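Local atomic coordinates of BIS(5'-nucleosyl)-tetraphosphatase (Diadenosine tetraphosphatase), putative (Plasmodium falciparum, PDB entry 5CFJ), a protein that probably hydrolyses diadenosine tetraphosphate asymmetrically, as a member of the Nudix hydrolase family. Residues L79-T84 and L140-E145; K83-N88 and P133-D138; V110-S113 and D118-W121; L35-S38 and K42-T45. One frame throughout, in Å; residues are numbered along the deposited sequence. Where two conformers were deposited one is given.

Overall arrangement
All four contacts lie within one Nudix domain. Interactions 1 and 2 follow one another along strand 76-89 as it packs against helix 134-147; they share Lys83 and Thr84, with centres about 12 Å apart. Interactions 3 and 4, centres about 10 Å apart, meet where strand 116-122 adjoins strand 30-37 and Lys36 N probably donates to Asp118 O. Interaction 1 lies across the chain's centre from both, about 20 to 21 Å between centres, and interaction 2 likewise from interaction 3. Along the chain, hairpin contact 35-38/42-45 closes first, and 110-113/118-121 falls between the two halves of interactions 1 and 2. Interactions 2 and 4 share a bound sulfate, marking a possible anion pocket.

Interaction 1 of 4, residues L79-T84 and L140-E145; sequences LNYQKT and LKEAEE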
loop_
_atom_site.group_PDB
_atom_site.type_symbol
_atom_site.label_atom_id
_atom_site.label_comp_id
_atom_site.label_asym_id
_atom_site.label_seq_id
_atom_site.Cartn_x
_atom_site.Cartn_y
_atom_site.Cartn_z
ATOM N N LEU A 79 -1.384 -12.060 3.608
ATOM C CA LEU A 79 -2.468 -12.831 3.017
ATOM C C LEU A 79 -2.109 -13.297 1.619
ATOM O O LEU A 79 -1.176 -12.793 0.990
ATOM C CB LEU A 79 -3.757 -12.009 2.979
ATOM C CG LEU A 79 -4.196 -11.497 4.353
ATOM C CD1 LEU A 79 -5.450 -10.648 4.228
ATOM C CD2 LEU A 79 -4.419 -12.646 5.336
ATOM N N ASN A 80 -2.872 -14.257 1.122
ATOM C CA ASN A 80 -2.580 -14.870 -0.162
ATOM C C ASN A 80 -3.131 -14.072 -1.346
ATOM O O ASN A 80 -3.873 -14.594 -2.177
ATOM C CB ASN A 80 -3.136 -16.284 -0.183
ATOM C CG ASN A 80 -2.711 -17.034 -1.398
ATOM O OD1 ASN A 80 -1.577 -16.871 -1.861
ATOM N ND2 ASN A 80 -3.613 -17.835 -1.957
ATOM N N TYR A 81 -2.763 -12.801 -1.425
ATOM C CA TYR A 81 -3.191 -11.945 -2.518
ATOM C C TYR A 81 -2.045 -11.034 -2.910
ATOM O O TYR A 81 -1.439 -10.388 -2.060
ATOM C CB TYR A 81 -4.421 -11.109 -2.129
ATOM C CG TYR A 81 -4.865 -10.167 -3.222
ATOM C CD1 TYR A 81 -4.285 -8.912 -3.364
ATOM C CD2 TYR A 81 -5.846 -10.533 -4.123
ATOM C CE1 TYR A 81 -4.665 -8.046 -4.380
ATOM C CE2 TYR A 81 -6.235 -9.675 -5.144
ATOM C CZ TYR A 81 -5.641 -8.431 -5.261
ATOM O OH TYR A 81 -6.018 -7.573 -6.262
ATOM N N GLN A 82 -1.756 -10.972 -4.201
ATOM C CA GLN A 82 -0.800 -10.003 -4.723
ATOM C C GLN A 82 -1.251 -9.542 -6.090
ATOM O O GLN A 82 -1.970 -10.256 -6.798
ATOM C CB GLN A 82 0.602 -10.593 -4.812
ATOM C CG GLN A 82 0.705 -11.724 -5.817
ATOM C CD GLN A 82 2.128 -12.201 -6.020
ATOM O OE1 GLN A 82 2.718 -11.999 -7.084
ATOM N NE2 GLN A 82 2.684 -12.855 -5.006
ATOM N N LYS A 83 -0.835 -8.343 -6.466
ATOM C CA LYS A 83 -1.116 -7.869 -7.811
ATOM C C LYS A 83 0.000 -6.970 -8.280
ATOM O O LYS A 83 0.501 -6.132 -7.527
ATOM C CB LYS A 83 -2.454 -7.127 -7.889
ATOM C CG LYS A 83 -2.882 -6.824 -9.340
ATOM C CD LYS A 83 -4.243 -6.162 -9.465
ATOM C CE LYS A 83 -4.603 -5.999 -10.937
ATOM N NZ LYS A 83 -5.931 -5.358 -11.153
ATOM N N THR A 84 0.362 -7.130 -9.545
ATOM C CA THR A 84 1.352 -6.285 -10.181
ATOM C C THR A 84 0.639 -5.284 -11.084
ATOM O O THR A 84 -0.179 -5.650 -11.925
ATOM C CB THR A 84 2.353 -7.126 -10.968
ATOM O OG1 THR A 84 3.030 -8.008 -10.062
ATOM C CG2 THR A 84 3.375 -6.254 -11.632
ATOM N N LEU A 140 -7.735 -1.753 -4.865
ATOM C CA LEU A 140 -8.458 -1.770 -3.587
ATOM C C LEU A 140 -9.764 -2.554 -3.686
ATOM O O LEU A 140 -10.112 -3.357 -2.783
ATOM C CB LEU A 140 -8.748 -0.359 -3.088
ATOM C CG LEU A 140 -7.518 0.529 -2.923
ATOM C CD1 LEU A 140 -7.903 1.819 -2.205
ATOM C CD2 LEU A 140 -6.409 -0.199 -2.188
ATOM N N LYS A 141 -10.504 -2.349 -4.774
ATOM C CA LYS A 141 -11.761 -3.090 -4.918
ATOM C C LYS A 141 -11.541 -4.604 -5.015
ATOM O O LYS A 141 -12.261 -5.405 -4.398
ATOM C CB LYS A 141 -12.536 -2.602 -6.139
ATOM C CG LYS A 141 -13.148 -1.232 -5.963
ATOM C CD LYS A 141 -14.048 -0.893 -7.136
ATOM C CE LYS A 141 -15.128 -1.946 -7.317
ATOM N NZ LYS A 141 -16.080 -1.971 -6.172
ATOM N N GLU A 142 -10.539 -5.004 -5.782
ATOM C CA GLU A 142 -10.247 -6.421 -5.951
ATOM C C GLU A 142 -9.725 -7.059 -4.653
ATOM O O GLU A 142 -10.080 -8.204 -4.324
ATOM C CB GLU A 142 -9.276 -6.601 -7.121
ATOM C CG GLU A 142 -9.916 -6.113 -8.433
ATOM C CD GLU A 142 -9.007 -6.161 -9.654
ATOM O OE1 GLU A 142 -7.865 -6.649 -9.552
ATOM O OE2 GLU A 142 -9.444 -5.699 -10.735
ATOM N N ALA A 143 -8.940 -6.307 -3.884
ATOM C CA ALA A 143 -8.490 -6.791 -2.588
ATOM C C ALA A 143 -9.680 -6.995 -1.661
ATOM O O ALA A 143 -9.742 -7.985 -0.930
ATOM C CB ALA A 143 -7.480 -5.830 -1.971
ATOM N N GLU A 144 -10.633 -6.069 -1.691
ATOM C CA GLU A 144 -11.816 -6.250 -0.850
ATOM C C GLU A 144 -12.622 -7.475 -1.274
ATOM O O GLU A 144 -13.162 -8.198 -0.425
ATOM C CB GLU A 144 -12.683 -4.997 -0.867
ATOM C CG GLU A 144 -12.055 -3.867 -0.080
ATOM C CD GLU A 144 -13.044 -2.793 0.290
ATOM O OE1 GLU A 144 -13.846 -2.394 -0.575
ATOM O OE2 GLU A 144 -13.028 -2.356 1.457
ATOM N N GLU A 145 -12.680 -7.721 -2.579
ATOM C CA GLU A 145 -13.300 -8.945 -3.086
ATOM C C GLU A 145 -12.608 -10.195 -2.528
ATOM O O GLU A 145 -13.271 -11.140 -2.088
ATOM C CB GLU A 145 -13.266 -8.944 -4.613
ATOM C CG GLU A 145 -14.160 -9.958 -5.281
ATOM C CD GLU A 145 -14.571 -9.508 -6.668
ATOM O OE1 GLU A 145 -14.279 -8.345 -7.020
ATOM O OE2 GLU A 145 -15.189 -10.308 -7.402
HETATM O O HOH W 1 -6.947 -8.599 -8.488
#
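Tyr81 lies against Ala143 and Glu142, while Lys83, two residues further along the strand and pointing to the same side, grips the Glu142 carboxylate. The path of Tyr81 explains most of the packing. Its CB leaves strand 81-84 toward the helix, and CG stands anti to the backbone N (chi1 178°), which carries the ring straight out to the helix surface. Along one side of the ring, CE1 comes within 4.3 Å of Ala143 CB; along the other, CE2 approaches the carbonyl oxygen of Glu142. Ala143 CA covers one face from near the rim. At the end, OH rests 3.5 Å from Glu142 CB, and the planes of ring and carboxylate are turned steeply, 76°, from each other. A water 2.6 Å from Tyr81 OH also lies next to Glu142 OE1, but so close to it that the details of this bridge are doubtful.

Lys83 is extended through all its torsions and crosses the Glu142 side chain at about a right angle. Its NZ forms a salt bridge of 2.8 Å with Glu142 OE1, arriving on the syn side but 32° out of the carboxylate plane. The ion pair lies beyond the hydroxyl end of Tyr81.

Strand 81-84 and helix segment 140-145 run nearly antiparallel, with axes 9.7 Å apart. Within the sheet, Tyr81 and Lys83 are backbone-bonded to Leu100 and Tyr98 of strand 92-103. Leu139 of helix 134-147 also touches both side chains, while Ala143 reaches Phe32, so the helix meets both strand 76-89 and strand 30-37.

Interaction 2 of 4, residues K83-N88 and P133-D138; sequences KTLKYN and PESLAD. With SO4 (sulfate ion), chain B.
Next to the packing of Leu85 on Ser135, the flat ring of Tyr87 meets a sulfate at its edge: sulfate O2 lies in the ring plane, and the phenol OH donates to that oxygen at a short 2.5 Å. Thr96 OG1 is also hydrogen-bonded to this hydroxyl, a second hold on the end of the ring. The sulfate probably comes from the crystallisation liquor, yet His43, Lys48 and Lys94 also bind it, which is consistent with a pocket made for anions such as the phosphates of a nucleotide.

The apolar part lies between strand and helix. Leu85 points toward helix 134-138, with CG anti to the carbonyl carbon (chi1 -52°). Both its methyls rest on Ser135, CD1 at 3.9 Å from CB and 3.8 Å from O, and CD1 alone goes on to Leu136 CD2 at 3.9 Å; Leu136 starts out away from the strand, but its tip returns. In the Nudix fold this is the C-terminal helix lying over the sheet, and its first turn, which begins after the N-cap Pro133, covers Leu85. Pro133 O accepts a hydrogen bond from Ala137 N at 3.0 Å.

At the outer margin a water joins the two elements, accepting from Lys83 NZ and donating to Ser135 O, 2.7 Å from each. The direct partner of Lys83 NZ is Glu142; Asp138 OD2, 6.1 Å away, could at most add to the favourable field.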
loop_
_atom_site.group_PDB
_atom_site.type_symbol
_atom_site.label_atom_id
_atom_site.label_comp_id
_atom_site.label_asym_id
_atom_site.label_seq_id
_atom_site.Cartn_x
_atom_site.Cartn_y
_atom_site.Cartn_z
ATOM N N LYS A 83 -0.835 -8.343 -6.466
ATOM C CA LYS A 83 -1.116 -7.869 -7.811
ATOM C C LYS A 83 0.000 -6.970 -8.280
ATOM O O LYS A 83 0.501 -6.132 -7.527
ATOM C CB LYS A 83 -2.454 -7.127 -7.889
ATOM C CG LYS A 83 -2.882 -6.824 -9.340
ATOM C CD LYS A 83 -4.243 -6.162 -9.465
ATOM C CE LYS A 83 -4.603 -5.999 -10.937
ATOM N NZ LYS A 83 -5.931 -5.358 -11.153
ATOM N N THR A 84 0.362 -7.130 -9.545
ATOM C CA THR A 84 1.352 -6.285 -10.181
ATOM C C THR A 84 0.639 -5.284 -11.084
ATOM O O THR A 84 -0.179 -5.650 -11.925
ATOM C CB THR A 84 2.353 -7.126 -10.968
ATOM O OG1 THR A 84 3.030 -8.008 -10.062
ATOM C CG2 THR A 84 3.375 -6.254 -11.632
ATOM N N LEU A 85 0.943 -4.012 -10.876
ATOM C CA LEU A 85 0.417 -2.919 -11.677
ATOM C C LEU A 85 1.506 -2.401 -12.578
ATOM O O LEU A 85 2.577 -2.069 -12.112
ATOM C CB LEU A 85 -0.079 -1.781 -10.782
ATOM C CG LEU A 85 -1.056 -2.132 -9.669
ATOM C CD1 LEU A 85 -1.480 -0.878 -8.923
ATOM C CD2 LEU A 85 -2.262 -2.873 -10.219
ATOM N N LYS A 86 1.230 -2.315 -13.868
ATOM C CA LYS A 86 2.166 -1.701 -14.793
ATOM C C LYS A 86 1.566 -0.410 -15.316
ATOM O O LYS A 86 0.423 -0.383 -15.769
ATOM C CB LYS A 86 2.515 -2.635 -15.946
ATOM C CG LYS A 86 3.485 -1.967 -16.902
ATOM C CD LYS A 86 4.122 -2.930 -17.855
ATOM C CE LYS A 86 5.243 -2.239 -18.613
ATOM N NZ LYS A 86 5.905 -3.164 -19.559
ATOM N N TYR A 87 2.348 0.659 -15.247
ATOM C CA TYR A 87 1.863 1.983 -15.603
ATOM C C TYR A 87 3.024 2.855 -16.025
ATOM O O TYR A 87 4.170 2.436 -15.954
ATOM C CB TYR A 87 1.110 2.612 -14.430
ATOM C CG TYR A 87 1.847 2.582 -13.102
ATOM C CD1 TYR A 87 1.826 1.446 -12.303
ATOM C CD2 TYR A 87 2.546 3.694 -12.639
ATOM C CE1 TYR A 87 2.485 1.411 -11.086
ATOM C CE2 TYR A 87 3.208 3.670 -11.413
ATOM C CZ TYR A 87 3.174 2.521 -10.644
ATOM O OH TYR A 87 3.813 2.463 -9.422
ATOM N N ASN A 88 2.736 4.068 -16.480
ATOM C CA ASN A 88 3.797 4.945 -16.948
ATOM C C ASN A 88 4.076 6.096 -16.000
ATOM O O ASN A 88 3.164 6.649 -15.389
ATOM C CB ASN A 88 3.458 5.483 -18.334
ATOM C CG ASN A 88 3.487 4.405 -19.392
ATOM O OD1 ASN A 88 4.361 3.538 -19.385
ATOM N ND2 ASN A 88 2.528 4.448 -20.309
ATOM N N PRO A 133 -5.021 6.696 -9.253
ATOM C CA PRO A 133 -5.196 6.203 -10.622
ATOM C C PRO A 133 -6.056 4.941 -10.638
ATOM O O PRO A 133 -6.197 4.269 -9.605
ATOM C CB PRO A 133 -3.765 5.906 -11.079
ATOM C CG PRO A 133 -3.016 5.658 -9.825
ATOM C CD PRO A 133 -3.626 6.568 -8.795
ATOM N N GLU A 134 -6.624 4.625 -11.797
ATOM C CA GLU A 134 -7.512 3.481 -11.932
ATOM C C GLU A 134 -6.871 2.194 -11.451
ATOM O O GLU A 134 -7.529 1.377 -10.818
ATOM C CB GLU A 134 -7.955 3.313 -13.382
ATOM C CG GLU A 134 -8.926 4.380 -13.822
ATOM C CD GLU A 134 -9.268 4.318 -15.299
ATOM O OE1 GLU A 134 -8.861 3.355 -15.983
ATOM O OE2 GLU A 134 -9.951 5.246 -15.773
ATOM N N SER A 135 -5.589 2.014 -11.745
ATOM C CA SER A 135 -4.889 0.793 -11.330
ATOM C C SER A 135 -4.975 0.553 -9.819
ATOM O O SER A 135 -5.265 -0.568 -9.360
ATOM C CB SER A 135 -3.422 0.849 -11.769
ATOM O OG SER A 135 -2.785 2.026 -11.299
ATOM N N LEU A 136 -4.741 1.615 -9.051
ATOM C CA LEU A 136 -4.770 1.534 -7.593
ATOM C C LEU A 136 -6.185 1.422 -7.050
ATOM O O LEU A 136 -6.442 0.647 -6.120
ATOM C CB LEU A 136 -4.085 2.749 -6.965
ATOM C CG LEU A 136 -2.588 2.654 -6.718
ATOM C CD1 LEU A 136 -2.090 3.921 -6.064
ATOM C CD2 LEU A 136 -2.273 1.436 -5.855
ATOM N N ALA A 137 -7.098 2.202 -7.622
ATOM C CA ALA A 137 -8.492 2.135 -7.198
ATOM C C ALA A 137 -9.021 0.703 -7.353
ATOM O O ALA A 137 -9.667 0.105 -6.453
ATOM C CB ALA A 137 -9.330 3.118 -8.005
ATOM N N ASP A 138 -8.705 0.139 -8.510
ATOM C CA ASP A 138 -9.161 -1.190 -8.835
ATOM C C ASP A 138 -8.479 -2.217 -7.944
ATOM O O ASP A 138 -9.119 -3.180 -7.524
ATOM C CB ASP A 138 -8.918 -1.505 -10.307
ATOM C CG ASP A 138 -9.786 -0.670 -11.222
ATOM O OD1 ASP A 138 -10.742 -0.042 -10.719
ATOM O OD2 ASP A 138 -9.521 -0.639 -12.436
HETATM S S SO4 B . 4.487 5.898 -8.185
HETATM O O1 SO4 B . 4.509 6.287 -6.779
HETATM O O2 SO4 B . 4.864 4.500 -8.355
HETATM O O3 SO4 B . 3.144 6.116 -8.717
HETATM O O4 SO4 B . 5.419 6.747 -8.925
HETATM O O HOH W 2 -5.461 -2.656 -11.109
#

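Interaction 3 of 4, residues V110-S113 and D118-W121; sequences VILS and DYKW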
loop_
_atom_site.group_PDB
_atom_site.type_symbol
_atom_site.label_atom_id
_atom_site.label_comp_id
_atom_site.label_asym_id
_atom_site.label_seq_id
_atom_site.Cartn_x
_atom_site.Cartn_y
_atom_site.Cartn_z
ATOM N N VAL A 110 1.510 4.704 13.440
ATOM C CA VAL A 110 2.210 4.933 12.180
ATOM C C VAL A 110 3.247 6.038 12.355
ATOM O O VAL A 110 2.919 7.137 12.784
ATOM C CB VAL A 110 1.230 5.313 11.050
ATOM C CG1 VAL A 110 1.979 5.665 9.777
ATOM C CG2 VAL A 110 0.238 4.182 10.809
ATOM N N ILE A 111 4.491 5.733 12.025
ATOM C CA ILE A 111 5.602 6.663 12.146
ATOM C C ILE A 111 6.146 6.954 10.765
ATOM O O ILE A 111 6.744 6.083 10.140
ATOM C CB ILE A 111 6.721 6.088 13.029
ATOM C CG1 ILE A 111 6.171 5.739 14.414
ATOM C CG2 ILE A 111 7.884 7.066 13.124
ATOM C CD1 ILE A 111 7.136 4.959 15.277
ATOM N N LEU A 112 5.931 8.170 10.277
ATOM C CA LEU A 112 6.330 8.493 8.912
ATOM C C LEU A 112 7.814 8.805 8.796
ATOM O O LEU A 112 8.442 9.243 9.752
ATOM C CB LEU A 112 5.513 9.668 8.389
ATOM C CG LEU A 112 4.010 9.413 8.251
ATOM C CD1 LEU A 112 3.309 10.672 7.784
ATOM C CD2 LEU A 112 3.726 8.249 7.289
ATOM N N SER A 113 8.362 8.581 7.608
ATOM C CA SER A 113 9.727 8.991 7.283
ATOM C C SER A 113 9.672 10.296 6.502
ATOM O O SER A 113 8.589 10.823 6.258
ATOM C CB SER A 113 10.439 7.913 6.472
ATOM O OG SER A 113 9.909 7.854 5.160
ATOM N N ASP A 118 1.936 12.760 5.413
ATOM C CA ASP A 118 0.656 12.423 6.019
ATOM C C ASP A 118 0.308 10.978 5.700
ATOM O O ASP A 118 0.904 10.377 4.808
ATOM C CB ASP A 118 -0.432 13.366 5.501
ATOM C CG ASP A 118 -1.645 13.440 6.411
ATOM O OD1 ASP A 118 -1.618 12.882 7.530
ATOM O OD2 ASP A 118 -2.639 14.078 6.001
ATOM N N TYR A 119 -0.644 10.415 6.435
ATOM C CA TYR A 119 -1.170 9.091 6.122
ATOM C C TYR A 119 -2.647 9.083 6.424
ATOM O O TYR A 119 -3.122 9.859 7.252
ATOM C CB TYR A 119 -0.470 7.992 6.924
ATOM C CG TYR A 119 -0.752 8.038 8.410
ATOM C CD1 TYR A 119 -1.840 7.361 8.963
ATOM C CD2 TYR A 119 0.066 8.766 9.262
ATOM C CE1 TYR A 119 -2.094 7.417 10.331
ATOM C CE2 TYR A 119 -0.178 8.828 10.620
ATOM C CZ TYR A 119 -1.258 8.160 11.150
ATOM O OH TYR A 119 -1.485 8.225 12.507
ATOM N N LYS A 120 -3.362 8.191 5.763
ATOM C CA LYS A 120 -4.791 8.022 5.972
ATOM C C LYS A 120 -5.152 6.573 5.736
ATOM O O LYS A 120 -4.674 5.973 4.777
ATOM C CB LYS A 120 -5.609 8.901 5.018
ATOM C CG LYS A 120 -5.597 10.381 5.329
ATOM C CD LYS A 120 -6.175 10.666 6.703
ATOM C CE LYS A 120 -6.044 12.138 7.029
ATOM N NZ LYS A 120 -4.685 12.618 6.670
ATOM N N TRP A 121 -6.004 6.029 6.593
ATOM C CA TRP A 121 -6.592 4.726 6.364
ATOM C C TRP A 121 -7.845 4.976 5.541
ATOM O O TRP A 121 -8.810 5.546 6.052
ATOM C CB TRP A 121 -6.926 4.051 7.676
ATOM C CG TRP A 121 -5.741 3.538 8.420
ATOM C CD1 TRP A 121 -5.052 4.163 9.426
ATOM C CD2 TRP A 121 -5.126 2.260 8.245
ATOM N NE1 TRP A 121 -4.037 3.354 9.876
ATOM C CE2 TRP A 121 -4.063 2.179 9.175
ATOM C CE3 TRP A 121 -5.377 1.173 7.399
ATOM C CZ2 TRP A 121 -3.251 1.048 9.282
ATOM C CZ3 TRP A 121 -4.568 0.054 7.504
ATOM C CH2 TRP A 121 -3.518 -0.001 8.443
HETATM O O HOH W 3 0.779 8.445 13.960
HETATM O O HOH W 4 -1.125 5.844 13.809
#
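Val110 sits over one face of the phenol ring of Tyr119, and Leu112 comes in at the ring's edge; together these form the apolar part of the contact. The aliphatic contact with the ring is a CH-pi interaction: Val110 CB sits 3.8 Å from the ring centroid and only 12° off the normal, almost over the centre. With CG1 anti to the backbone N (chi1 175°), the two methyls spread across the ring, CG1 over CD2 at 3.7 Å and CG2 beside CE1 on the far side. Leu112 instead crosses Tyr119 obliquely, its CD1 near the ring plane and 4.0 Å from CD2, while the same methyl touches the backbone N of Asp118 at 3.4 Å. Val110 CG2 also grazes Trp121 NE1.

Two waters make the polar links, both ending on the Tyr119 hydroxyl. One donates to Val110 O at 2.8 Å, the other accepts from Val110 N at 2.9 Å, so the N and O of Val110 are both linked, through water, to the hydroxyl at the end of the Tyr119 ring.

Within strand 118-121, Asp118 OD1 takes a weak hydrogen bond from the backbone N of Tyr119. A salt bridge of Lys120 with Asp118 is doubtful, since the lysine has two conformers.

The loop 110-113 precedes strand 116-122, which pairs with strand 30-37 through Asp118 with Lys36 and Lys120 with Phe34. Tyr119 also packs on Leu33 and Leu35, Trp121 forms a cation-pi pair with Arg15, and Ile111 is backbone-bonded to Thr69 at the end of helix 57-69.

Interaction 4 of 4, residues L35-S38 and K42-T45; sequences LKAS and KHWT. With SO4 (sulfate ion), chain C; SO4 (sulfate ion), chain B.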
loop_
_atom_site.group_PDB
_atom_site.type_symbol
_atom_site.label_atom_id
_atom_site.label_comp_id
_atom_site.label_asym_id
_atom_site.label_seq_id
_atom_site.Cartn_x
_atom_site.Cartn_y
_atom_site.Cartn_z
ATOM N N LEU A 35 -0.188 6.637 2.092
ATOM C CA LEU A 35 0.813 7.597 2.531
ATOM C C LEU A 35 0.936 8.706 1.495
ATOM O O LEU A 35 0.999 8.428 0.290
ATOM C CB LEU A 35 2.162 6.907 2.719
ATOM C CG LEU A 35 2.156 5.598 3.504
ATOM C CD1 LEU A 35 3.567 5.027 3.553
ATOM C CD2 LEU A 35 1.632 5.793 4.910
ATOM N N LYS A 36 0.965 9.953 1.961
ATOM C CA LYS A 36 1.044 11.099 1.066
ATOM C C LYS A 36 2.493 11.496 0.824
ATOM O O LYS A 36 3.197 11.910 1.745
ATOM C CB LYS A 36 0.262 12.282 1.631
ATOM C CG LYS A 36 0.195 13.443 0.658
ATOM C CD LYS A 36 -0.519 14.646 1.238
ATOM C CE LYS A 36 -0.569 15.782 0.233
ATOM N NZ LYS A 36 -1.458 16.872 0.706
ATOM N N ALA A 37 2.933 11.377 -0.421
ATOM C CA ALA A 37 4.319 11.665 -0.767
ATOM C C ALA A 37 4.701 13.111 -0.463
ATOM O O ALA A 37 3.928 14.034 -0.732
ATOM C CB ALA A 37 4.555 11.363 -2.229
ATOM N N SER A 38 5.900 13.297 0.086
ATOM C CA SER A 38 6.426 14.625 0.409
ATOM C C SER A 38 6.889 15.378 -0.826
ATOM O O SER A 38 6.884 16.608 -0.853
ATOM C CB SER A 38 7.602 14.523 1.383
ATOM O OG SER A 38 7.208 13.981 2.623
ATOM N N LYS A 42 -0.428 15.814 -4.476
ATOM C CA LYS A 42 -1.607 14.965 -4.308
ATOM C C LYS A 42 -1.339 13.508 -4.670
ATOM O O LYS A 42 -2.073 12.909 -5.454
ATOM N N HIS A 43 -0.278 12.948 -4.096
ATOM C CA HIS A 43 0.174 11.610 -4.461
ATOM C C HIS A 43 0.133 10.670 -3.264
ATOM O O HIS A 43 1.009 10.707 -2.402
ATOM C CB HIS A 43 1.588 11.679 -5.042
ATOM C CG HIS A 43 2.034 10.408 -5.701
ATOM N ND1 HIS A 43 1.527 9.982 -6.907
ATOM C CD2 HIS A 43 2.943 9.479 -5.321
ATOM C CE1 HIS A 43 2.103 8.837 -7.243
ATOM N NE2 HIS A 43 2.968 8.515 -6.302
ATOM N N TRP A 44 -0.898 9.833 -3.229
ATOM C CA TRP A 44 -1.130 8.897 -2.144
ATOM C C TRP A 44 -0.950 7.474 -2.643
ATOM O O TRP A 44 -1.568 7.088 -3.628
ATOM C CB TRP A 44 -2.543 9.057 -1.607
ATOM C CG TRP A 44 -2.864 10.376 -0.955
ATOM C CD1 TRP A 44 -3.226 11.542 -1.583
ATOM C CD2 TRP A 44 -2.906 10.649 0.450
ATOM N NE1 TRP A 44 -3.471 12.521 -0.651
ATOM C CE2 TRP A 44 -3.289 11.998 0.603
ATOM C CE3 TRP A 44 -2.656 9.883 1.594
ATOM C CZ2 TRP A 44 -3.427 12.591 1.853
ATOM C CZ3 TRP A 44 -2.796 10.478 2.834
ATOM C CH2 TRP A 44 -3.177 11.817 2.953
ATOM N N THR A 45 -0.112 6.690 -1.975
ATOM C CA THR A 45 0.065 5.280 -2.324
ATOM C C THR A 45 0.244 4.452 -1.057
ATOM O O THR A 45 0.538 5.002 0.003
ATOM C CB THR A 45 1.310 5.038 -3.232
ATOM O OG1 THR A 45 2.507 5.117 -2.451
ATOM C CG2 THR A 45 1.384 6.018 -4.401
HETATM S S SO4 C . -4.594 16.018 -0.628
HETATM O O1 SO4 C . -4.312 16.210 0.794
HETATM O O2 SO4 C . -3.348 15.814 -1.358
HETATM O O3 SO4 C . -5.445 14.846 -0.808
HETATM O O4 SO4 C . -5.266 17.203 -1.152
HETATM S S SO4 B . 4.487 5.898 -8.185
HETATM O O1 SO4 B . 4.509 6.287 -6.779
HETATM O O2 SO4 B . 4.864 4.500 -8.355
HETATM O O3 SO4 B . 3.144 6.116 -8.717
HETATM O O4 SO4 B . 5.419 6.747 -8.925
HETATM O O HOH W 5 3.260 7.666 -1.415
HETATM O O HOH W 6 1.588 14.337 -2.346
#
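In the tight part of this hairpin the aliphatic chain of Lys36 lies over one face of the Trp44 indole, a CH-pi contact. Lys36 CB stands 3.5 Å from the centroid of the tryptophan's six-membered ring, 2° off its normal, and the extended lysine then runs on over CZ2 before NZ reaches a sulfate, O1 at 2.9 Å. Trp44 NE1 donates to the same ion, O3 at 3.1 Å, so ring and lysine grip it together. The backbones are as firm: Leu35 with Thr45 is an antiparallel hydrogen-bonded pair, with a water spanning Leu35 O and Thr45 OG1, and Ala37 N bonds His43 O at 2.8 Å, nearly along the C=O axis. Between them, Lys36 and Trp44 form a non-hydrogen-bonded pair.

The turn side is looser. Lys42 has no modelled side chain, and a second water joins Ala37 O to His43 N. The exposed His43 ring takes Ala37 CB at its edge and donates from NE2 to another sulfate, O1 at 2.8 Å.

On the far flank of strand 30-37 lies strand 116-122, bonded by backbone to Lys36; Leu35 packs on Glu68 and Thr69 of helix 57-69, while Trp44 meets Tyr130 edge-to-face.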